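Local coordinates for acyl-CoA dehydrogenase FadE3 (Mycobacterium smegmatis, PDB 4IV6), which belongs to the acyl-CoA dehydrogenase family of flavoproteins and holds dihydroflavine-adenine dinucleotide at contacts between the subunits of its four-chain assembly, at residues Arg271-Phe274 and Gln280-Ser283; Ala289-Lys294 and Ala334-Arg339; Gly342-Gly345 and Glu349-Val352. All blocks are in the same frame, centred on the assembly; numbering follows the deposited sequence.

Contact 1 (Arg271-Phe274 and Gln280-Ser283); sequences RESF and QHQS. With FDA (dihydroflavine-adenine dinucleotide), chain C.
S273 and H281 are the closest backbone pair, their CA atoms 8.9 Å apart, so the segments meet through side chains and one carbonyl. The H281 imidazole brings NE2 to both oxygens of S273. NE2 donates to S273 O at 3.1 Å, though the donor lies above the carbonyl plane. The same nitrogen is 2.9 Å from S273 OG, near the ring plane, in a hydrogen bond whose donor is not fixed. Two contacts to one residue set the rotation of the imidazole, which presents one face to the adenine of FDA: CD2 is 3.4 Å from FDA C5A. The hairpin of strands 272-273 and 276-277 thus closes against H281, the N-cap of helix 282-310, and together they form part of the adenine end of the FDA pocket. S273 OG also approaches FDA N7A (2.8 Å). F274, its ring oblique to the amine, brings CD1 to 3.3 Å from FDA N6A, while its backbone N is bonded to D134 of the second subunit. R271 serves the pyrophosphate. With CG anti to the backbone N and a bend at chi2 (63°), its guanidinium offers an edge on which NE meets FDA O1A at 2.8 Å (165°). NH2 reaches across to the other phosphate, 2.9 Å from FDA O2P, and NH1 is bonded to P129 O of the second subunit.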
# COMPACT_ATOMS: atom_id res chain seq x y z
N ARG B 271 23.49 3.51 -14.51
CA ARG B 271 24.10 2.75 -13.45
C ARG B 271 23.95 1.27 -13.73
O ARG B 271 22.85 0.81 -14.10
CB ARG B 271 23.40 3.09 -12.13
CG ARG B 271 23.97 2.40 -10.90
CD ARG B 271 25.41 2.79 -10.61
NE ARG B 271 25.76 2.54 -9.22
CZ ARG B 271 26.87 2.98 -8.62
NH1 ARG B 271 27.78 3.67 -9.29
NH2 ARG B 271 27.07 2.73 -7.35
N GLU B 272 25.05 0.52 -13.52
CA GLU B 272 25.09 -0.92 -13.70
C GLU B 272 25.51 -1.60 -12.40
O GLU B 272 26.20 -1.00 -11.57
CB GLU B 272 26.02 -1.33 -14.85
CG GLU B 272 25.64 -0.71 -16.19
CD GLU B 272 26.25 -1.41 -17.40
OE1 GLU B 272 26.94 -2.43 -17.23
OE2 GLU B 272 26.02 -0.93 -18.53
N SER B 273 25.04 -2.82 -12.20
CA SER B 273 25.48 -3.65 -11.10
C SER B 273 25.34 -5.11 -11.51
O SER B 273 24.43 -5.47 -12.27
CB SER B 273 24.66 -3.40 -9.82
OG SER B 273 23.36 -3.92 -9.90
N PHE B 274 26.27 -5.92 -11.04
CA PHE B 274 26.26 -7.37 -11.30
C PHE B 274 26.24 -7.64 -12.78
O PHE B 274 25.61 -8.55 -13.22
CB PHE B 274 25.09 -8.06 -10.58
CG PHE B 274 25.13 -7.87 -9.10
CD1 PHE B 274 24.54 -6.76 -8.52
CD2 PHE B 274 25.82 -8.76 -8.29
CE1 PHE B 274 24.58 -6.58 -7.15
CE2 PHE B 274 25.89 -8.58 -6.92
CZ PHE B 274 25.26 -7.50 -6.35
N GLN B 280 17.43 -3.79 -15.45
CA GLN B 280 17.29 -5.19 -15.81
C GLN B 280 17.24 -6.09 -14.58
O GLN B 280 17.01 -7.29 -14.73
CB GLN B 280 18.41 -5.64 -16.77
CG GLN B 280 18.47 -4.86 -18.08
CD GLN B 280 19.53 -5.37 -19.03
OE1 GLN B 280 20.28 -6.30 -18.72
NE2 GLN B 280 19.63 -4.76 -20.19
N HIS B 281 17.49 -5.57 -13.39
CA HIS B 281 17.10 -6.31 -12.15
C HIS B 281 15.61 -6.03 -11.93
O HIS B 281 15.18 -4.85 -11.88
CB HIS B 281 17.89 -5.87 -10.93
CG HIS B 281 19.36 -5.94 -11.10
ND1 HIS B 281 20.00 -7.10 -11.48
CD2 HIS B 281 20.32 -5.00 -10.99
CE1 HIS B 281 21.29 -6.86 -11.61
NE2 HIS B 281 21.51 -5.60 -11.29
N GLN B 282 14.82 -7.10 -11.83
CA GLN B 282 13.36 -6.97 -11.69
C GLN B 282 12.95 -6.05 -10.55
O GLN B 282 11.98 -5.32 -10.67
CB GLN B 282 12.69 -8.35 -11.54
CG GLN B 282 12.77 -9.16 -12.84
CD GLN B 282 12.21 -10.55 -12.76
OE1 GLN B 282 11.85 -11.06 -11.68
NE2 GLN B 282 12.16 -11.22 -13.91
N SER B 283 13.68 -6.06 -9.44
CA SER B 283 13.31 -5.19 -8.32
C SER B 283 13.28 -3.73 -8.74
O SER B 283 12.41 -2.96 -8.32
CB SER B 283 14.26 -5.37 -7.14
OG SER B 283 14.34 -6.73 -6.75
PA FDA C . 23.54 0.47 -6.26
O1A FDA C . 24.12 1.31 -7.36
O2A FDA C . 24.11 -0.87 -5.86
O5B FDA C . 22.00 0.22 -6.58
C5B FDA C . 21.16 1.21 -7.20
C4B FDA C . 19.72 0.68 -7.20
O4B FDA C . 19.71 -0.59 -7.86
C3B FDA C . 19.19 0.44 -5.80
O3B FDA C . 17.79 0.57 -5.85
C2B FDA C . 19.54 -1.03 -5.57
O2B FDA C . 18.74 -1.66 -4.59
C1B FDA C . 19.29 -1.59 -6.95
N9A FDA C . 20.07 -2.79 -7.20
C8A FDA C . 21.40 -2.86 -7.38
N7A FDA C . 21.75 -4.13 -7.61
C5A FDA C . 20.62 -4.91 -7.57
C6A FDA C . 20.30 -6.34 -7.69
N6A FDA C . 21.28 -7.25 -7.93
N1A FDA C . 19.00 -6.70 -7.57
C2A FDA C . 18.02 -5.80 -7.33
N3A FDA C . 18.25 -4.47 -7.18
C4A FDA C . 19.51 -4.00 -7.29
N1 FDA C . 28.74 2.36 3.09
C2 FDA C . 29.84 2.00 3.77
O2 FDA C . 30.60 1.12 3.29
N3 FDA C . 30.12 2.56 4.95
C4 FDA C . 29.37 3.51 5.51
O4 FDA C . 29.68 3.99 6.58
C4X FDA C . 28.16 3.96 4.85
N5 FDA C . 27.33 4.90 5.32
C5X FDA C . 26.50 5.54 4.44
C6 FDA C . 25.95 6.79 4.74
C7 FDA C . 25.09 7.42 3.87
C7M FDA C . 24.53 8.78 4.20
C8 FDA C . 24.76 6.81 2.67
C8M FDA C . 23.83 7.40 1.68
C9 FDA C . 25.27 5.58 2.37
C9A FDA C . 26.16 4.94 3.22
N10 FDA C . 26.71 3.67 2.86
C10 FDA C . 27.88 3.29 3.55
C1' FDA C . 26.68 3.26 1.45
C2' FDA C . 25.43 2.42 1.27
O2' FDA C . 25.53 1.19 1.99
C3' FDA C . 25.20 2.26 -0.23
O3' FDA C . 24.60 3.48 -0.75
C4' FDA C . 24.31 1.08 -0.52
O4' FDA C . 25.13 -0.06 -0.42
C5' FDA C . 23.70 1.09 -1.91
O5' FDA C . 24.72 1.28 -2.84
P FDA C . 24.67 2.05 -4.20
O1P FDA C . 24.26 3.46 -3.95
O2P FDA C . 26.01 1.78 -4.77
O3P FDA C . 23.45 1.31 -4.92

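Contact 2 (Ala289-Lys294 and Ala334-Arg339); sequences ADMGTK and ALDAVR. With FDA (dihydroflavine-adenine dinucleotide), chain C.
Antiparallel packing of two long helices in the C-terminal helical domain joins M291 of helix 282-310 to D336 and A337 of helix 316-340, and shows how one flexible side chain can carry most of such a contact. M291 and D336 are also the nearest backbone pair, with CA atoms 7.7 Å apart. The thioether lies obliquely across the aspartate stem, M291 SD resting 3.7 Å from D336 CB. Its chain then bends at chi3 (77°), which carries the terminal methyl past D336 to the next residue: M291 CE lies 3.7 Å from A337 N and 4.0 Å from A337 CB. The same methionine packs on F261 and A264 of helix 234-270, so three helices share it.

Beside this apolar contact runs a polar one. K294 NZ and D336 OD2 do not touch; one water links them, accepting from K294 NZ at 2.8 Å and donating to D336 OD2 at 2.7 Å. K294 NZ is also bonded to Q332. The other carboxylate oxygen reaches the next turn of its own helix, where R339 NE binds D336 OD1 at 3.0 Å in a salt bridge, approaching nearly along the C-O bond. D336 is thus held at both oxygens, and it probably steadies R339, whose NH2 pairs with E328 of the second subunit. The backbone O of R339 accepts a hydrogen bond from FDA O3B (2.7 Å). Methionine packing between helices, flanked by a water-bridged charge pair, here belongs to the helical bundle of the acyl-CoA dehydrogenase C-terminal domain.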
# COMPACT_ATOMS: atom_id res chain seq x y z
N ALA B 289 8.18 0.33 -13.76
CA ALA B 289 6.89 0.01 -14.38
C ALA B 289 5.73 0.57 -13.56
O ALA B 289 4.80 1.14 -14.11
CB ALA B 289 6.73 -1.50 -14.56
N ASP B 290 5.81 0.42 -12.23
CA ASP B 290 4.76 0.91 -11.34
C ASP B 290 4.70 2.42 -11.38
O ASP B 290 3.62 3.00 -11.49
CB ASP B 290 4.95 0.40 -9.92
CG ASP B 290 4.54 -1.03 -9.77
OD1 ASP B 290 3.81 -1.53 -10.65
OD2 ASP B 290 4.96 -1.67 -8.79
N MET B 291 5.87 3.06 -11.33
CA MET B 291 5.97 4.53 -11.39
C MET B 291 5.36 5.08 -12.69
O MET B 291 4.55 6.03 -12.69
CB MET B 291 7.45 4.97 -11.26
CG MET B 291 8.06 4.65 -9.90
SD MET B 291 9.89 4.59 -9.93
CE MET B 291 10.25 6.31 -9.97
N GLY B 292 5.78 4.51 -13.81
CA GLY B 292 5.33 4.97 -15.11
C GLY B 292 3.84 4.74 -15.30
O GLY B 292 3.13 5.58 -15.86
N THR B 293 3.37 3.59 -14.83
CA THR B 293 1.95 3.25 -14.92
C THR B 293 1.06 4.21 -14.09
O THR B 293 0.04 4.70 -14.58
CB THR B 293 1.72 1.79 -14.47
OG1 THR B 293 2.43 0.90 -15.34
CG2 THR B 293 0.23 1.43 -14.50
N LYS B 294 1.44 4.45 -12.84
CA LYS B 294 0.73 5.41 -11.97
C LYS B 294 0.78 6.82 -12.54
O LYS B 294 -0.22 7.56 -12.48
CB LYS B 294 1.30 5.41 -10.55
CG LYS B 294 1.02 4.09 -9.85
CD LYS B 294 1.34 4.02 -8.35
CE LYS B 294 2.74 4.43 -7.96
NZ LYS B 294 3.01 3.89 -6.58
N ALA B 334 8.20 9.98 -5.98
CA ALA B 334 9.39 10.68 -5.48
C ALA B 334 10.23 9.75 -4.59
O ALA B 334 11.42 9.67 -4.75
CB ALA B 334 9.03 11.95 -4.74
N LEU B 335 9.58 9.01 -3.69
CA LEU B 335 10.32 8.10 -2.83
C LEU B 335 10.98 7.00 -3.63
O LEU B 335 12.15 6.71 -3.39
CB LEU B 335 9.43 7.51 -1.74
CG LEU B 335 10.02 6.36 -0.90
CD1 LEU B 335 11.27 6.80 -0.17
CD2 LEU B 335 8.95 5.94 0.08
N ASP B 336 10.26 6.42 -4.59
CA ASP B 336 10.80 5.31 -5.38
C ASP B 336 11.96 5.77 -6.26
O ASP B 336 12.91 5.04 -6.44
CB ASP B 336 9.74 4.62 -6.21
CG ASP B 336 8.84 3.68 -5.38
OD1 ASP B 336 9.12 3.38 -4.19
OD2 ASP B 336 7.82 3.25 -5.94
N ALA B 337 11.92 7.02 -6.73
CA ALA B 337 13.05 7.58 -7.48
C ALA B 337 14.30 7.70 -6.61
O ALA B 337 15.40 7.46 -7.09
CB ALA B 337 12.70 8.93 -8.11
N VAL B 338 14.12 8.02 -5.31
CA VAL B 338 15.21 8.03 -4.36
C VAL B 338 15.78 6.61 -4.29
O VAL B 338 17.01 6.43 -4.35
CB VAL B 338 14.78 8.56 -2.98
CG1 VAL B 338 15.78 8.25 -1.90
CG2 VAL B 338 14.58 10.06 -3.06
N ARG B 339 14.88 5.62 -4.19
CA ARG B 339 15.28 4.21 -4.01
C ARG B 339 16.12 3.77 -5.23
O ARG B 339 17.14 3.10 -5.10
CB ARG B 339 14.08 3.26 -3.91
CG ARG B 339 13.18 3.42 -2.69
CD ARG B 339 12.00 2.47 -2.84
NE ARG B 339 10.90 2.59 -1.90
CZ ARG B 339 10.86 2.05 -0.70
NH1 ARG B 339 11.91 1.36 -0.23
NH2 ARG B 339 9.76 2.14 0.03
PA FDA C . 23.54 0.47 -6.26
O1A FDA C . 24.12 1.31 -7.36
O2A FDA C . 24.11 -0.87 -5.86
O5B FDA C . 22.00 0.22 -6.58
C5B FDA C . 21.16 1.21 -7.20
C4B FDA C . 19.72 0.68 -7.20
O4B FDA C . 19.71 -0.59 -7.86
C3B FDA C . 19.19 0.44 -5.80
O3B FDA C . 17.79 0.57 -5.85
C2B FDA C . 19.54 -1.03 -5.57
O2B FDA C . 18.74 -1.66 -4.59
C1B FDA C . 19.29 -1.59 -6.95
N9A FDA C . 20.07 -2.79 -7.20
C8A FDA C . 21.40 -2.86 -7.38
N7A FDA C . 21.75 -4.13 -7.61
C5A FDA C . 20.62 -4.91 -7.57
C6A FDA C . 20.30 -6.34 -7.69
N6A FDA C . 21.28 -7.25 -7.93
N1A FDA C . 19.00 -6.70 -7.57
C2A FDA C . 18.02 -5.80 -7.33
N3A FDA C . 18.25 -4.47 -7.18
C4A FDA C . 19.51 -4.00 -7.29
N1 FDA C . 28.74 2.36 3.09
C2 FDA C . 29.84 2.00 3.77
O2 FDA C . 30.60 1.12 3.29
N3 FDA C . 30.12 2.56 4.95
C4 FDA C . 29.37 3.51 5.51
O4 FDA C . 29.68 3.99 6.58
C4X FDA C . 28.16 3.96 4.85
N5 FDA C . 27.33 4.90 5.32
C5X FDA C . 26.50 5.54 4.44
C6 FDA C . 25.95 6.79 4.74
C7 FDA C . 25.09 7.42 3.87
C7M FDA C . 24.53 8.78 4.20
C8 FDA C . 24.76 6.81 2.67
C8M FDA C . 23.83 7.40 1.68
C9 FDA C . 25.27 5.58 2.37
C9A FDA C . 26.16 4.94 3.22
N10 FDA C . 26.71 3.67 2.86
C10 FDA C . 27.88 3.29 3.55
C1' FDA C . 26.68 3.26 1.45
C2' FDA C . 25.43 2.42 1.27
O2' FDA C . 25.53 1.19 1.99
C3' FDA C . 25.20 2.26 -0.23
O3' FDA C . 24.60 3.48 -0.75
C4' FDA C . 24.31 1.08 -0.52
O4' FDA C . 25.13 -0.06 -0.42
C5' FDA C . 23.70 1.09 -1.91
O5' FDA C . 24.72 1.28 -2.84
P FDA C . 24.67 2.05 -4.20
O1P FDA C . 24.26 3.46 -3.95
O2P FDA C . 26.01 1.78 -4.77
O3P FDA C . 23.45 1.31 -4.92
O HOH W 1 5.71 4.39 -7.26

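Contact 3 (Gly342-Gly345 and Glu349-Val352); sequences GGYG and EYDV. With FDA (dihydroflavine-adenine dinucleotide), chain C.
Between G342 and G345 the chain turns tightly from helix 316-340 toward FDA and then brings Y344 and G345 against Y350 and V352. G342 is the first residue after the helix to leave helical backbone angles, with positive phi (57°), and its lack of a side chain lets the backbone pass close to the bridging oxygen O3P of the pyrophosphate. G343, likewise bare, gives its N-H to FDA O1P on the flavin-side phosphate (2.8 Å, 155°). Y344 follows, its CB over the centre of the Y350 ring in a CH-pi contact 3.8 Å from the centroid. The two phenols then extend in the same direction, side by side but oblique, with planes at 45° and Y344 CD1 3.6 Å from Y350 OH. Y344 O also lies 3.6 Å from Y350 CB. Y344 meets W157 of the second subunit edge-to-face. G345 N is bonded to G342 O, three residues back, in the 3-10 segment, and V352 CG2 packs 3.8 Å from G345 CA as helix 352-364 begins. A glycine-rich turn following a helix, binding phosphate through a backbone N-H, with Y344 beside the phosphate and Y350 packed against Y344, here forms part of the FDA pocket of the acyl-CoA dehydrogenase fold.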
# COMPACT_ATOMS: atom_id res chain seq x y z
N GLY B 342 19.79 4.48 -5.13
CA GLY B 342 20.57 3.93 -4.04
C GLY B 342 21.07 5.07 -3.15
O GLY B 342 20.34 6.02 -2.88
N GLY B 343 22.32 4.98 -2.71
CA GLY B 343 22.86 5.98 -1.79
C GLY B 343 22.83 7.39 -2.35
O GLY B 343 22.63 8.35 -1.63
N TYR B 344 23.04 7.50 -3.65
CA TYR B 344 23.06 8.81 -4.30
C TYR B 344 21.70 9.50 -4.26
O TYR B 344 21.60 10.74 -4.41
CB TYR B 344 23.57 8.68 -5.74
CG TYR B 344 24.94 8.12 -5.76
CD1 TYR B 344 26.05 8.90 -5.47
CD2 TYR B 344 25.14 6.77 -5.99
CE1 TYR B 344 27.32 8.36 -5.44
CE2 TYR B 344 26.40 6.21 -5.96
CZ TYR B 344 27.48 7.00 -5.69
OH TYR B 344 28.73 6.42 -5.64
N GLY B 345 20.65 8.73 -4.04
CA GLY B 345 19.33 9.32 -3.85
C GLY B 345 19.29 10.27 -2.66
O GLY B 345 18.48 11.18 -2.63
N GLU B 349 23.47 16.66 -4.23
CA GLU B 349 24.06 16.86 -5.56
C GLU B 349 23.26 16.16 -6.67
O GLU B 349 23.48 16.41 -7.85
CB GLU B 349 25.53 16.40 -5.58
CG GLU B 349 26.42 17.40 -4.83
CD GLU B 349 27.83 16.92 -4.48
OE1 GLU B 349 28.59 17.79 -3.99
OE2 GLU B 349 28.20 15.74 -4.64
N TYR B 350 22.30 15.32 -6.27
CA TYR B 350 21.30 14.75 -7.18
C TYR B 350 19.96 15.44 -6.88
O TYR B 350 19.80 16.10 -5.85
CB TYR B 350 21.21 13.23 -6.99
CG TYR B 350 22.46 12.51 -7.43
CD1 TYR B 350 23.63 12.63 -6.72
CD2 TYR B 350 22.47 11.75 -8.60
CE1 TYR B 350 24.78 12.01 -7.13
CE2 TYR B 350 23.64 11.10 -9.03
CZ TYR B 350 24.78 11.25 -8.28
OH TYR B 350 25.95 10.64 -8.63
N ASP B 351 19.01 15.33 -7.80
CA ASP B 351 17.79 16.13 -7.74
C ASP B 351 16.62 15.41 -7.06
O ASP B 351 15.65 16.05 -6.66
CB ASP B 351 17.38 16.56 -9.15
CG ASP B 351 18.37 17.55 -9.78
OD1 ASP B 351 19.10 18.25 -9.04
OD2 ASP B 351 18.42 17.64 -11.02
N VAL B 352 16.69 14.08 -6.94
CA VAL B 352 15.56 13.32 -6.47
C VAL B 352 15.22 13.68 -5.01
O VAL B 352 14.07 13.61 -4.63
CB VAL B 352 15.68 11.78 -6.69
CG1 VAL B 352 15.57 11.45 -8.18
CG2 VAL B 352 17.00 11.21 -6.15
PA FDA C . 23.54 0.47 -6.26
O1A FDA C . 24.12 1.31 -7.36
O2A FDA C . 24.11 -0.87 -5.86
O5B FDA C . 22.00 0.22 -6.58
C5B FDA C . 21.16 1.21 -7.20
C4B FDA C . 19.72 0.68 -7.20
O4B FDA C . 19.71 -0.59 -7.86
C3B FDA C . 19.19 0.44 -5.80
O3B FDA C . 17.79 0.57 -5.85
C2B FDA C . 19.54 -1.03 -5.57
O2B FDA C . 18.74 -1.66 -4.59
C1B FDA C . 19.29 -1.59 -6.95
N9A FDA C . 20.07 -2.79 -7.20
C8A FDA C . 21.40 -2.86 -7.38
N7A FDA C . 21.75 -4.13 -7.61
C5A FDA C . 20.62 -4.91 -7.57
C6A FDA C . 20.30 -6.34 -7.69
N6A FDA C . 21.28 -7.25 -7.93
N1A FDA C . 19.00 -6.70 -7.57
C2A FDA C . 18.02 -5.80 -7.33
N3A FDA C . 18.25 -4.47 -7.18
C4A FDA C . 19.51 -4.00 -7.29
N1 FDA C . 28.74 2.36 3.09
C2 FDA C . 29.84 2.00 3.77
O2 FDA C . 30.60 1.12 3.29
N3 FDA C . 30.12 2.56 4.95
C4 FDA C . 29.37 3.51 5.51
O4 FDA C . 29.68 3.99 6.58
C4X FDA C . 28.16 3.96 4.85
N5 FDA C . 27.33 4.90 5.32
C5X FDA C . 26.50 5.54 4.44
C6 FDA C . 25.95 6.79 4.74
C7 FDA C . 25.09 7.42 3.87
C7M FDA C . 24.53 8.78 4.20
C8 FDA C . 24.76 6.81 2.67
C8M FDA C . 23.83 7.40 1.68
C9 FDA C . 25.27 5.58 2.37
C9A FDA C . 26.16 4.94 3.22
N10 FDA C . 26.71 3.67 2.86
C10 FDA C . 27.88 3.29 3.55
C1' FDA C . 26.68 3.26 1.45
C2' FDA C . 25.43 2.42 1.27
O2' FDA C . 25.53 1.19 1.99
C3' FDA C . 25.20 2.26 -0.23
O3' FDA C . 24.60 3.48 -0.75
C4' FDA C . 24.31 1.08 -0.52
O4' FDA C . 25.13 -0.06 -0.42
C5' FDA C . 23.70 1.09 -1.91
O5' FDA C . 24.72 1.28 -2.84
P FDA C . 24.67 2.05 -4.20
O1P FDA C . 24.26 3.46 -3.95
O2P FDA C . 26.01 1.78 -4.77
O3P FDA C . 23.45 1.31 -4.92

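In the fold
These pairs illustrate how three contacts, spread along one C-terminal domain, can gather around a single cofactor. Contacts 1 and 2 share helix 282-310, yet their centres are 15 Å apart and they do not touch; they meet different parts of FDA, contact 1 the adenine and pyrophosphate, contact 2 the adenosine ribose through R339 O. Contact 3 takes the flavin-side phosphate. It touches contact 1 where R271 NH2 packs 3.8 Å from Y344 CE2, although the centres are 17 Å apart. Contacts 2 and 3, with centres 14 Å apart, meet through A337 CB and V352 CG1 at 3.8 Å. All three reach the second subunit, whose residues G132, S133, T368 and E370 also bond FDA.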